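Long-range contacts in 4-alpha-glucanotransferase (PDB 1TZ7), which is an amylomaltase (D-enzyme) built round an eight-stranded parallel beta/alpha barrel with added helical and strand-bearing insertions: residues E168-W172 with Y233-W239; N81-A85 with Y150-Y155; D405-G411 with N462-R468. All coordinates share one frame; numbering follows the deposited sequence.

Contact 1: residues E168-W172 with Y233-W239; sequences EWYEW and YSSADVW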
loop_
_atom_site.group_PDB
_atom_site.type_symbol
_atom_site.label_atom_id
_atom_site.label_comp_id
_atom_site.label_asym_id
_atom_site.label_seq_id
_atom_site.Cartn_x
_atom_site.Cartn_y
_atom_site.Cartn_z
ATOM N N GLU A 168 -21.734 -8.252 8.235
ATOM C CA GLU A 168 -20.677 -7.356 8.730
ATOM C C GLU A 168 -20.764 -7.224 10.258
ATOM O O GLU A 168 -21.745 -7.639 10.863
ATOM C CB GLU A 168 -20.805 -5.971 8.072
ATOM C CG GLU A 168 -19.595 -5.554 7.249
ATOM C CD GLU A 168 -19.299 -6.514 6.111
ATOM O OE1 GLU A 168 -18.179 -7.077 6.080
ATOM O OE2 GLU A 168 -20.183 -6.704 5.247
ATOM N N TRP A 169 -19.732 -6.646 10.871
ATOM C CA TRP A 169 -19.630 -6.629 12.336
ATOM C C TRP A 169 -20.700 -5.741 12.967
ATOM O O TRP A 169 -21.201 -6.043 14.047
ATOM C CB TRP A 169 -18.217 -6.192 12.798
ATOM C CG TRP A 169 -17.899 -4.743 12.567
ATOM C CD1 TRP A 169 -17.183 -4.218 11.534
ATOM C CD2 TRP A 169 -18.273 -3.634 13.396
ATOM N NE1 TRP A 169 -17.094 -2.852 11.663
ATOM C CE2 TRP A 169 -17.754 -2.468 12.797
ATOM C CE3 TRP A 169 -19.000 -3.506 14.588
ATOM C CZ2 TRP A 169 -17.940 -1.195 13.346
ATOM C CZ3 TRP A 169 -19.181 -2.236 15.129
ATOM C CH2 TRP A 169 -18.653 -1.104 14.507
ATOM N N TYR A 170 -21.049 -4.652 12.283
ATOM C CA TYR A 170 -22.048 -3.707 12.798
ATOM C C TYR A 170 -23.477 -4.227 12.603
ATOM O O TYR A 170 -24.431 -3.594 13.036
ATOM C CB TYR A 170 -21.890 -2.323 12.132
ATOM C CG TYR A 170 -21.853 -2.357 10.616
ATOM C CD1 TYR A 170 -20.645 -2.467 9.935
ATOM C CD2 TYR A 170 -23.025 -2.274 9.866
ATOM C CE1 TYR A 170 -20.602 -2.496 8.554
ATOM C CE2 TYR A 170 -22.993 -2.303 8.480
ATOM C CZ TYR A 170 -21.777 -2.414 7.829
ATOM O OH TYR A 170 -21.732 -2.443 6.461
ATOM N N GLU A 171 -23.607 -5.384 11.952
ATOM C CA GLU A 171 -24.912 -6.034 11.769
ATOM C C GLU A 171 -25.076 -7.260 12.695
ATOM O O GLU A 171 -26.155 -7.847 12.769
ATOM C CB GLU A 171 -25.090 -6.461 10.305
ATOM C CG GLU A 171 -24.752 -5.369 9.292
ATOM C CD GLU A 171 -25.213 -5.709 7.883
ATOM O OE1 GLU A 171 -24.606 -6.603 7.256
ATOM O OE2 GLU A 171 -26.181 -5.079 7.403
ATOM N N TRP A 172 -23.999 -7.635 13.394
ATOM C CA TRP A 172 -24.032 -8.795 14.301
ATOM C C TRP A 172 -24.923 -8.524 15.497
ATOM O O TRP A 172 -25.260 -7.377 15.784
ATOM C CB TRP A 172 -22.625 -9.133 14.798
ATOM C CG TRP A 172 -21.708 -9.649 13.748
ATOM C CD1 TRP A 172 -22.055 -10.189 12.542
ATOM C CD2 TRP A 172 -20.282 -9.683 13.804
ATOM N NE1 TRP A 172 -20.927 -10.552 11.844
ATOM C CE2 TRP A 172 -19.824 -10.252 12.598
ATOM C CE3 TRP A 172 -19.334 -9.286 14.758
ATOM C CZ2 TRP A 172 -18.466 -10.433 12.320
ATOM C CZ3 TRP A 172 -17.987 -9.468 14.478
ATOM C CH2 TRP A 172 -17.569 -10.037 13.271
ATOM N N TYR A 233 -14.758 1.157 7.300
ATOM C CA TYR A 233 -15.727 0.997 8.375
ATOM C C TYR A 233 -15.969 -0.480 8.644
ATOM O O TYR A 233 -16.133 -0.894 9.793
ATOM C CB TYR A 233 -17.047 1.682 8.022
ATOM C CG TYR A 233 -18.109 1.515 9.080
ATOM C CD1 TYR A 233 -19.319 0.896 8.790
ATOM C CD2 TYR A 233 -17.899 1.966 10.377
ATOM C CE1 TYR A 233 -20.293 0.737 9.762
ATOM C CE2 TYR A 233 -18.865 1.813 11.354
ATOM C CZ TYR A 233 -20.059 1.199 11.043
ATOM O OH TYR A 233 -21.014 1.047 12.008
ATOM N N SER A 234 -15.988 -1.271 7.572
ATOM C CA SER A 234 -16.140 -2.720 7.672
ATOM C C SER A 234 -14.781 -3.390 7.862
ATOM O O SER A 234 -14.256 -4.040 6.942
ATOM C CB SER A 234 -16.810 -3.265 6.412
ATOM O OG SER A 234 -18.089 -2.682 6.224
ATOM N N SER A 235 -14.213 -3.227 9.049
ATOM C CA SER A 235 -12.912 -3.812 9.364
ATOM C C SER A 235 -12.854 -4.288 10.814
ATOM O O SER A 235 -13.595 -3.802 11.673
ATOM C CB SER A 235 -11.786 -2.799 9.095
ATOM O OG SER A 235 -11.803 -1.740 10.036
ATOM N N ALA A 236 -11.976 -5.247 11.072
ATOM C CA ALA A 236 -11.695 -5.691 12.430
ATOM C C ALA A 236 -11.169 -4.539 13.292
ATOM O O ALA A 236 -11.321 -4.549 14.496
ATOM C CB ALA A 236 -10.691 -6.826 12.408
ATOM N N ASP A 237 -10.551 -3.548 12.652
ATOM C CA ASP A 237 -9.900 -2.447 13.374
ATOM C C ASP A 237 -10.913 -1.521 14.039
ATOM O O ASP A 237 -10.745 -1.137 15.187
ATOM C CB ASP A 237 -9.016 -1.648 12.430
ATOM C CG ASP A 237 -8.014 -2.512 11.704
ATOM O OD1 ASP A 237 -8.086 -2.590 10.459
ATOM O OD2 ASP A 237 -7.125 -3.159 12.293
ATOM N N VAL A 238 -11.967 -1.164 13.308
ATOM C CA VAL A 238 -13.037 -0.331 13.867
ATOM C C VAL A 238 -13.828 -1.134 14.893
ATOM O O VAL A 238 -14.177 -0.628 15.954
ATOM C CB VAL A 238 -13.992 0.196 12.760
ATOM C CG1 VAL A 238 -15.070 1.064 13.359
ATOM C CG2 VAL A 238 -13.207 0.979 11.700
ATOM N N TRP A 239 -14.095 -2.393 14.566
ATOM C CA TRP A 239 -14.761 -3.314 15.482
ATOM C C TRP A 239 -14.043 -3.382 16.845
ATOM O O TRP A 239 -14.686 -3.329 17.890
ATOM C CB TRP A 239 -14.828 -4.709 14.857
ATOM C CG TRP A 239 -15.505 -5.731 15.715
ATOM C CD1 TRP A 239 -16.726 -5.622 16.311
ATOM C CD2 TRP A 239 -15.000 -7.021 16.070
ATOM N NE1 TRP A 239 -17.013 -6.766 17.018
ATOM C CE2 TRP A 239 -15.968 -7.642 16.887
ATOM C CE3 TRP A 239 -13.818 -7.722 15.783
ATOM C CZ2 TRP A 239 -15.793 -8.925 17.416
ATOM C CZ3 TRP A 239 -13.650 -8.994 16.309
ATOM C CH2 TRP A 239 -14.634 -9.579 17.117
#

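Contact 2: residues N81-A85 with Y150-Y155; sequences NSLFA and YWLRDY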
loop_
_atom_site.group_PDB
_atom_site.type_symbol
_atom_site.label_atom_id
_atom_site.label_comp_id
_atom_site.label_asym_id
_atom_site.label_seq_id
_atom_site.Cartn_x
_atom_site.Cartn_y
_atom_site.Cartn_z
ATOM N N ASN A 81 -10.547 -5.008 5.240
ATOM C CA ASN A 81 -11.127 -5.353 6.533
ATOM C C ASN A 81 -10.065 -5.536 7.649
ATOM O O ASN A 81 -10.388 -5.966 8.745
ATOM C CB ASN A 81 -12.029 -6.608 6.421
ATOM C CG ASN A 81 -11.289 -7.833 5.863
ATOM O OD1 ASN A 81 -10.072 -7.945 5.972
ATOM N ND2 ASN A 81 -12.044 -8.757 5.267
ATOM N N SER A 82 -8.804 -5.198 7.349
ATOM C CA SER A 82 -7.742 -5.195 8.371
ATOM C C SER A 82 -6.500 -4.440 7.901
ATOM O O SER A 82 -5.995 -4.680 6.806
ATOM C CB SER A 82 -7.359 -6.623 8.744
ATOM O OG SER A 82 -6.316 -6.635 9.702
ATOM N N LEU A 83 -6.006 -3.532 8.748
ATOM C CA LEU A 83 -4.773 -2.788 8.463
ATOM C C LEU A 83 -3.538 -3.586 8.870
ATOM O O LEU A 83 -2.410 -3.152 8.643
ATOM C CB LEU A 83 -4.780 -1.439 9.202
ATOM C CG LEU A 83 -5.886 -0.465 8.800
ATOM C CD1 LEU A 83 -5.930 0.720 9.755
ATOM C CD2 LEU A 83 -5.689 0.009 7.357
ATOM N N PHE A 84 -3.756 -4.748 9.475
ATOM C CA PHE A 84 -2.661 -5.555 10.011
ATOM C C PHE A 84 -2.439 -6.837 9.193
ATOM O O PHE A 84 -1.304 -7.253 8.974
ATOM C CB PHE A 84 -2.939 -5.908 11.475
ATOM C CG PHE A 84 -2.779 -4.751 12.413
ATOM C CD1 PHE A 84 -3.786 -3.798 12.543
ATOM C CD2 PHE A 84 -1.615 -4.602 13.167
ATOM C CE1 PHE A 84 -3.636 -2.717 13.413
ATOM C CE2 PHE A 84 -1.464 -3.522 14.037
ATOM C CZ PHE A 84 -2.477 -2.581 14.158
ATOM N N ALA A 85 -3.526 -7.444 8.739
ATOM C CA ALA A 85 -3.464 -8.765 8.113
ATOM C C ALA A 85 -2.828 -8.692 6.719
ATOM O O ALA A 85 -2.736 -7.624 6.123
ATOM C CB ALA A 85 -4.855 -9.369 8.026
ATOM N N TYR A 150 -1.524 -9.118 19.439
ATOM C CA TYR A 150 -2.133 -7.794 19.541
ATOM C C TYR A 150 -3.215 -7.533 18.450
ATOM O O TYR A 150 -4.094 -6.692 18.641
ATOM C CB TYR A 150 -1.041 -6.688 19.495
ATOM C CG TYR A 150 -0.071 -6.817 18.333
ATOM C CD1 TYR A 150 -0.210 -6.032 17.200
ATOM C CD2 TYR A 150 0.992 -7.729 18.376
ATOM C CE1 TYR A 150 0.674 -6.144 16.132
ATOM C CE2 TYR A 150 1.879 -7.850 17.309
ATOM C CZ TYR A 150 1.712 -7.057 16.192
ATOM O OH TYR A 150 2.587 -7.168 15.123
ATOM N N TRP A 151 -3.143 -8.255 17.320
ATOM C CA TRP A 151 -4.129 -8.068 16.225
ATOM C C TRP A 151 -4.792 -9.378 15.735
ATOM O O TRP A 151 -5.936 -9.360 15.281
ATOM C CB TRP A 151 -3.488 -7.340 15.038
ATOM C CG TRP A 151 -2.485 -8.165 14.284
ATOM C CD1 TRP A 151 -1.148 -8.247 14.527
ATOM C CD2 TRP A 151 -2.737 -9.018 13.159
ATOM N NE1 TRP A 151 -0.550 -9.099 13.630
ATOM C CE2 TRP A 151 -1.504 -9.585 12.777
ATOM C CE3 TRP A 151 -3.880 -9.362 12.434
ATOM C CZ2 TRP A 151 -1.385 -10.474 11.710
ATOM C CZ3 TRP A 151 -3.757 -10.249 11.370
ATOM C CH2 TRP A 151 -2.522 -10.790 11.022
ATOM N N LEU A 152 -4.073 -10.497 15.822
ATOM C CA LEU A 152 -4.453 -11.707 15.079
ATOM C C LEU A 152 -5.577 -12.496 15.762
ATOM O O LEU A 152 -6.408 -13.088 15.092
ATOM C CB LEU A 152 -3.242 -12.608 14.861
ATOM C CG LEU A 152 -3.506 -13.920 14.104
ATOM C CD1 LEU A 152 -4.187 -13.669 12.758
ATOM C CD2 LEU A 152 -2.212 -14.685 13.912
ATOM N N ARG A 153 -5.590 -12.501 17.096
ATOM C CA ARG A 153 -6.700 -13.103 17.844
ATOM C C ARG A 153 -8.011 -12.454 17.437
ATOM O O ARG A 153 -9.014 -13.133 17.228
ATOM C CB ARG A 153 -6.489 -12.941 19.356
ATOM C CG ARG A 153 -5.393 -13.825 19.932
ATOM C CD ARG A 153 -4.712 -13.244 21.180
ATOM N NE ARG A 153 -4.438 -14.268 22.191
ATOM C CZ ARG A 153 -3.467 -15.185 22.099
ATOM N NH1 ARG A 153 -3.301 -16.074 23.072
ATOM N NH2 ARG A 153 -2.665 -15.215 21.038
ATOM N N ASP A 154 -7.992 -11.131 17.321
ATOM C CA ASP A 154 -9.176 -10.370 16.982
ATOM C C ASP A 154 -9.554 -10.554 15.514
ATOM O O ASP A 154 -10.725 -10.615 15.182
ATOM C CB ASP A 154 -8.956 -8.888 17.280
ATOM C CG ASP A 154 -8.980 -8.585 18.762
ATOM O OD1 ASP A 154 -8.080 -7.869 19.241
ATOM O OD2 ASP A 154 -9.856 -9.021 19.522
ATOM N N TYR A 155 -8.552 -10.638 14.638
ATOM C CA TYR A 155 -8.810 -10.704 13.205
ATOM C C TYR A 155 -9.371 -12.060 12.814
ATOM O O TYR A 155 -10.351 -12.142 12.091
ATOM C CB TYR A 155 -7.553 -10.421 12.394
ATOM C CG TYR A 155 -7.777 -10.578 10.903
ATOM C CD1 TYR A 155 -8.531 -9.650 10.194
ATOM C CD2 TYR A 155 -7.260 -11.669 10.212
ATOM C CE1 TYR A 155 -8.753 -9.791 8.830
ATOM C CE2 TYR A 155 -7.475 -11.822 8.847
ATOM C CZ TYR A 155 -8.222 -10.879 8.161
ATOM O OH TYR A 155 -8.438 -11.028 6.806
#

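Contact 3: residues D405-G411 with N462-R468; sequences DLPPIRG and NLGNEAR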
loop_
_atom_site.group_PDB
_atom_site.type_symbol
_atom_site.label_atom_id
_atom_site.label_comp_id
_atom_site.label_asym_id
_atom_site.label_seq_id
_atom_site.Cartn_x
_atom_site.Cartn_y
_atom_site.Cartn_z
ATOM N N ASP A 405 -1.446 5.962 -8.769
ATOM C CA ASP A 405 -2.672 6.770 -8.931
ATOM C C ASP A 405 -2.667 7.549 -10.256
ATOM O O ASP A 405 -3.614 8.253 -10.565
ATOM C CB ASP A 405 -2.817 7.752 -7.769
ATOM C CG ASP A 405 -3.185 7.069 -6.477
ATOM O OD1 ASP A 405 -4.051 6.164 -6.504
ATOM O OD2 ASP A 405 -2.663 7.370 -5.386
ATOM N N LEU A 406 -1.593 7.410 -11.019
ATOM C CA LEU A 406 -1.370 8.231 -12.200
ATOM C C LEU A 406 -1.237 7.349 -13.414
ATOM O O LEU A 406 -0.897 6.175 -13.299
ATOM C CB LEU A 406 -0.086 9.045 -12.032
ATOM C CG LEU A 406 -0.189 10.442 -11.407
ATOM C CD1 LEU A 406 -1.274 10.517 -10.350
ATOM C CD2 LEU A 406 1.154 10.837 -10.820
ATOM N N PRO A 407 -1.478 7.912 -14.590
ATOM C CA PRO A 407 -1.096 7.241 -15.828
ATOM C C PRO A 407 0.418 7.120 -15.890
ATOM O O PRO A 407 1.108 8.012 -15.400
ATOM C CB PRO A 407 -1.632 8.177 -16.934
ATOM C CG PRO A 407 -1.948 9.474 -16.269
ATOM C CD PRO A 407 -2.099 9.226 -14.822
ATOM N N PRO A 408 0.935 6.033 -16.448
ATOM C CA PRO A 408 2.367 5.943 -16.723
ATOM C C PRO A 408 2.802 7.081 -17.629
ATOM O O PRO A 408 1.988 7.592 -18.404
ATOM C CB PRO A 408 2.509 4.584 -17.430
ATOM C CG PRO A 408 1.314 3.805 -16.998
ATOM C CD PRO A 408 0.213 4.813 -16.852
ATOM N N ILE A 409 4.064 7.480 -17.523
ATOM C CA ILE A 409 4.579 8.660 -18.228
ATOM C C ILE A 409 4.199 8.687 -19.715
ATOM O O ILE A 409 3.859 9.741 -20.252
ATOM C CB ILE A 409 6.124 8.733 -18.070
ATOM C CG1 ILE A 409 6.493 9.207 -16.659
ATOM C CG2 ILE A 409 6.745 9.665 -19.134
ATOM C CD1 ILE A 409 5.957 10.605 -16.305
ATOM N N ARG A 410 4.259 7.535 -20.376
ATOM C CA ARG A 410 4.022 7.477 -21.823
ATOM C C ARG A 410 2.563 7.795 -22.162
ATOM O O ARG A 410 2.287 8.438 -23.166
ATOM C CB ARG A 410 4.403 6.104 -22.382
ATOM C CG ARG A 410 4.340 6.013 -23.925
ATOM C CD ARG A 410 4.925 4.719 -24.494
ATOM N NE ARG A 410 5.057 4.765 -25.949
ATOM C CZ ARG A 410 5.581 3.788 -26.689
ATOM N NH1 ARG A 410 6.027 2.681 -26.118
ATOM N NH2 ARG A 410 5.659 3.920 -28.007
ATOM N N GLY A 411 1.638 7.329 -21.320
ATOM C CA GLY A 411 0.219 7.606 -21.504
ATOM C C GLY A 411 -0.153 9.022 -21.088
ATOM O O GLY A 411 -1.022 9.648 -21.683
ATOM N N ASN A 462 8.037 1.250 -20.593
ATOM C CA ASN A 462 7.563 2.169 -21.640
ATOM C C ASN A 462 6.110 1.867 -22.065
ATOM O O ASN A 462 5.802 1.772 -23.259
ATOM C CB ASN A 462 8.505 2.120 -22.862
ATOM C CG ASN A 462 8.577 3.450 -23.604
ATOM O OD1 ASN A 462 8.119 4.480 -23.108
ATOM N ND2 ASN A 462 9.155 3.428 -24.797
ATOM N N LEU A 463 5.227 1.730 -21.075
ATOM C CA LEU A 463 3.826 1.371 -21.321
ATOM C C LEU A 463 2.924 2.591 -21.197
ATOM O O LEU A 463 3.264 3.559 -20.517
ATOM C CB LEU A 463 3.377 0.293 -20.331
ATOM C CG LEU A 463 4.136 -1.035 -20.399
ATOM C CD1 LEU A 463 3.684 -1.953 -19.276
ATOM C CD2 LEU A 463 3.942 -1.712 -21.766
ATOM N N GLY A 464 1.767 2.533 -21.852
ATOM C CA GLY A 464 0.870 3.680 -21.942
ATOM C C GLY A 464 -0.281 3.624 -20.943
ATOM O O GLY A 464 -0.173 3.001 -19.887
ATOM N N ASN A 465 -1.384 4.282 -21.293
ATOM C CA ASN A 465 -2.542 4.416 -20.402
ATOM C C ASN A 465 -3.197 3.074 -20.067
ATOM O O ASN A 465 -3.863 2.943 -19.042
ATOM C CB ASN A 465 -3.590 5.342 -21.039
ATOM C CG ASN A 465 -3.141 6.789 -21.082
ATOM O OD1 ASN A 465 -3.069 7.401 -22.152
ATOM N ND2 ASN A 465 -2.836 7.344 -19.922
ATOM N N GLU A 466 -3.013 2.089 -20.943
ATOM C CA GLU A 466 -3.583 0.756 -20.737
ATOM C C GLU A 466 -2.996 0.061 -19.490
ATOM O O GLU A 466 -3.624 -0.828 -18.920
ATOM C CB GLU A 466 -3.373 -0.121 -21.996
ATOM C CG GLU A 466 -2.007 -0.821 -22.079
ATOM C CD GLU A 466 -0.895 0.086 -22.599
ATOM O OE1 GLU A 466 0.237 -0.410 -22.785
ATOM O OE2 GLU A 466 -1.150 1.286 -22.821
ATOM N N ALA A 467 -1.797 0.481 -19.079
ATOM C CA ALA A 467 -1.102 -0.148 -17.947
ATOM C C ALA A 467 -1.260 0.665 -16.650
ATOM O O ALA A 467 -0.553 0.431 -15.676
ATOM C CB ALA A 467 0.373 -0.328 -18.275
ATOM N N ARG A 468 -2.190 1.613 -16.648
ATOM C CA ARG A 468 -2.470 2.404 -15.452
ATOM C C ARG A 468 -3.007 1.506 -14.326
ATOM O O ARG A 468 -3.941 0.735 -14.528
ATOM C CB ARG A 468 -3.485 3.500 -15.770
ATOM C CG ARG A 468 -3.699 4.482 -14.640
ATOM C CD ARG A 468 -4.548 5.699 -15.025
ATOM N NE ARG A 468 -4.741 6.594 -13.890
ATOM C CZ ARG A 468 -5.240 7.817 -13.976
ATOM N NH1 ARG A 468 -5.606 8.312 -15.150
ATOM N NH2 ARG A 468 -5.373 8.553 -12.882
HETATM O O HOH W 1 5.245 5.018 -19.166
#

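Contact 1: residues E168-W172 with Y233-W239
The Trp169 indole has the Val238-Trp239 backbone on one face, Trp239 CA over its centre and Val238 C toward the rim; CB of Tyr170 lies toward the rim of the opposite face, and Tyr233 O lies in the ring plane at the edge. That edge contact is polar: Trp169 NE1 donates to Tyr233 O at 2.9 Å, nearly straight (166°) and in the carbonyl plane, which helps fix the turn of the indole. Trp169 and Trp239 each set CB over the other's ring in paired CH-pi contacts, Trp239 CB standing 3.9 Å from the centroid of the Trp169 five-membered ring and Trp169 CB 4.2 Å from that of Trp239. Trp172 points its edge at the face of Trp239 in a T-shaped pair (planes 88° apart), CZ3 reaching 3.6 Å from Trp239 CE2. With Tyr170 and Tyr233 these tryptophans form an aromatic cluster. It joins the loop between helices 149-165 and 174-177 to the start of the short helix 236-240, whose N-cap, Ser235, accepts a weak capping bond from Val238 N; its OG also bonds to Ser232 O. Tyr170 has CG between its backbone N and carbonyl carbon (chi1 52°), which lays one ring face against Tyr233: Tyr233 CE1 is a tight 3.2 Å from Tyr170 CD1. Glu168 CB lies over the rim of the other face, and Ser234 OG sits at the edge, 3.4 Å from Tyr170 CE1. Trp169 approaches the Tyr233 ring from the same side as Tyr170, also obliquely, its CZ2 3.7 Å from Tyr233 CE2, while Tyr233 OH bonds to Leu251 O. Trp239 NE1 is satisfied by Leu176 O, and Arg179 makes a cation-pi contact with the Trp239 ring.

Contact 2: residues N81-A85 with Y150-Y155
Phe84 holds CG opposite its carbonyl carbon (chi1 -73°), while a chi1 of 70° folds the Trp151 indole back over its own main chain, and with these turns the two side chains lie antiparallel alongside each other. The rings are nearly parallel but displaced so far that they barely overlap; the real contact is made by the beta carbons. Phe84 CB lies over the indole, 3.9 Å from the centroid of the Trp151 five-membered ring, and Trp151 CB comes back to the Phe84 ring off-centre, 3.8 Å from Phe84 CG. Leu152 CB covers the opposite face of the indole. Farther along the same indole, Ala85 CB touches Trp151 CZ3 at 3.6 Å, and this methyl also sits over the face of Tyr155, 3.7 Å from the ring centroid. Ala85 thus fills the notch between two aromatic side chains one helical turn apart. Ser82 CB meets the same phenol ring obliquely, 3.5 Å from Tyr155 CE1. Ser82 OG accepts from Phe84 N at 3.2 Å, an ST turn, and from Ala85 N at 3.1 Å, an ST motif; the pair probably stiffens the loop and helps set the two residues that face the helix. Between the segments themselves the contact is apolar packing, and most of it is buried. His295 of helix 287-297 bonds to Phe84 O and Tyr150 OH and meets Trp151 edge-to-face. Helix 149-165 rests on the loop that follows barrel strand 60-62, with Gln202 of helix 192-218 touching Ala85, Trp151 and Tyr155.

Contact 3: residues D405-G411 with N462-R468
Pro407 and Gly411 pair with Arg468 and Gly464, so the two segments run in opposite directions, and their CA atoms come closest at the glycines, where Gly411 CA and Gly464 CA are 4.0 Å apart with no side chain on either. An arginine reaches across from each segment. Arg410 is fully extended, CG opposite its backbone N (chi1 -173°), and its NH1 donates to Asn462 O at 3.0 Å, nearly straight (163°), with the oxygen at the edge of the guanidinium and in its plane. That carbonyl belongs to the residue that closes a Schellman motif after helix 457-460. Arg468, also extended, lies along Pro407 and gives NH2 to Asp405 O at 2.9 Å; this bond is more bent (143°), with the oxygen tilted out of the guanidinium plane. Pro407 CD lies over the centre of that group, 3.5 Å from Arg468 CZ. Pro408, the N-cap residue of helix 409-414, presses its ring on two carbonyls, CB 3.3 Å from Leu463 O and CG 3.3 Å from Gly464 O. A water links the backbones, accepting from Arg410 N at 3.0 Å and donating to Leu463 O at 2.8 Å. Glu434 forms a salt bridge with Arg410 NH2, while Arg468 NE donates to Asn470 O and its guanidinium makes a cation-pi contact with Tyr471. The charge of Arg410 is probably balanced by Glu434. The direct cross-segment bonds of both cationic groups go to main-chain carbonyls, so the pairing probably depends on where those oxygens stand.

How the contacts relate
From the N terminus, contact 2 comes first, joining the loop after barrel strand 60-62 to helix 149-165 and closing an excursion that is about half helix. Contact 1 opens just beyond that helix and closes at 233-239, after barrel strand 222-227. Contact 3 follows much later, tying together the segments that come after the adjacent barrel strands 397-400 and 452-456. The three loops run in series; none nests in or crosses another. Contacts 1 and 2 touch: Asp237 OD1 is 2.9 Å from Leu83 N, a probable hydrogen bond, and Ala236 bonds to Asn81 through the backbone. Contact 3 lies across the chain's centre, about 36 Å from contact 1 between centres.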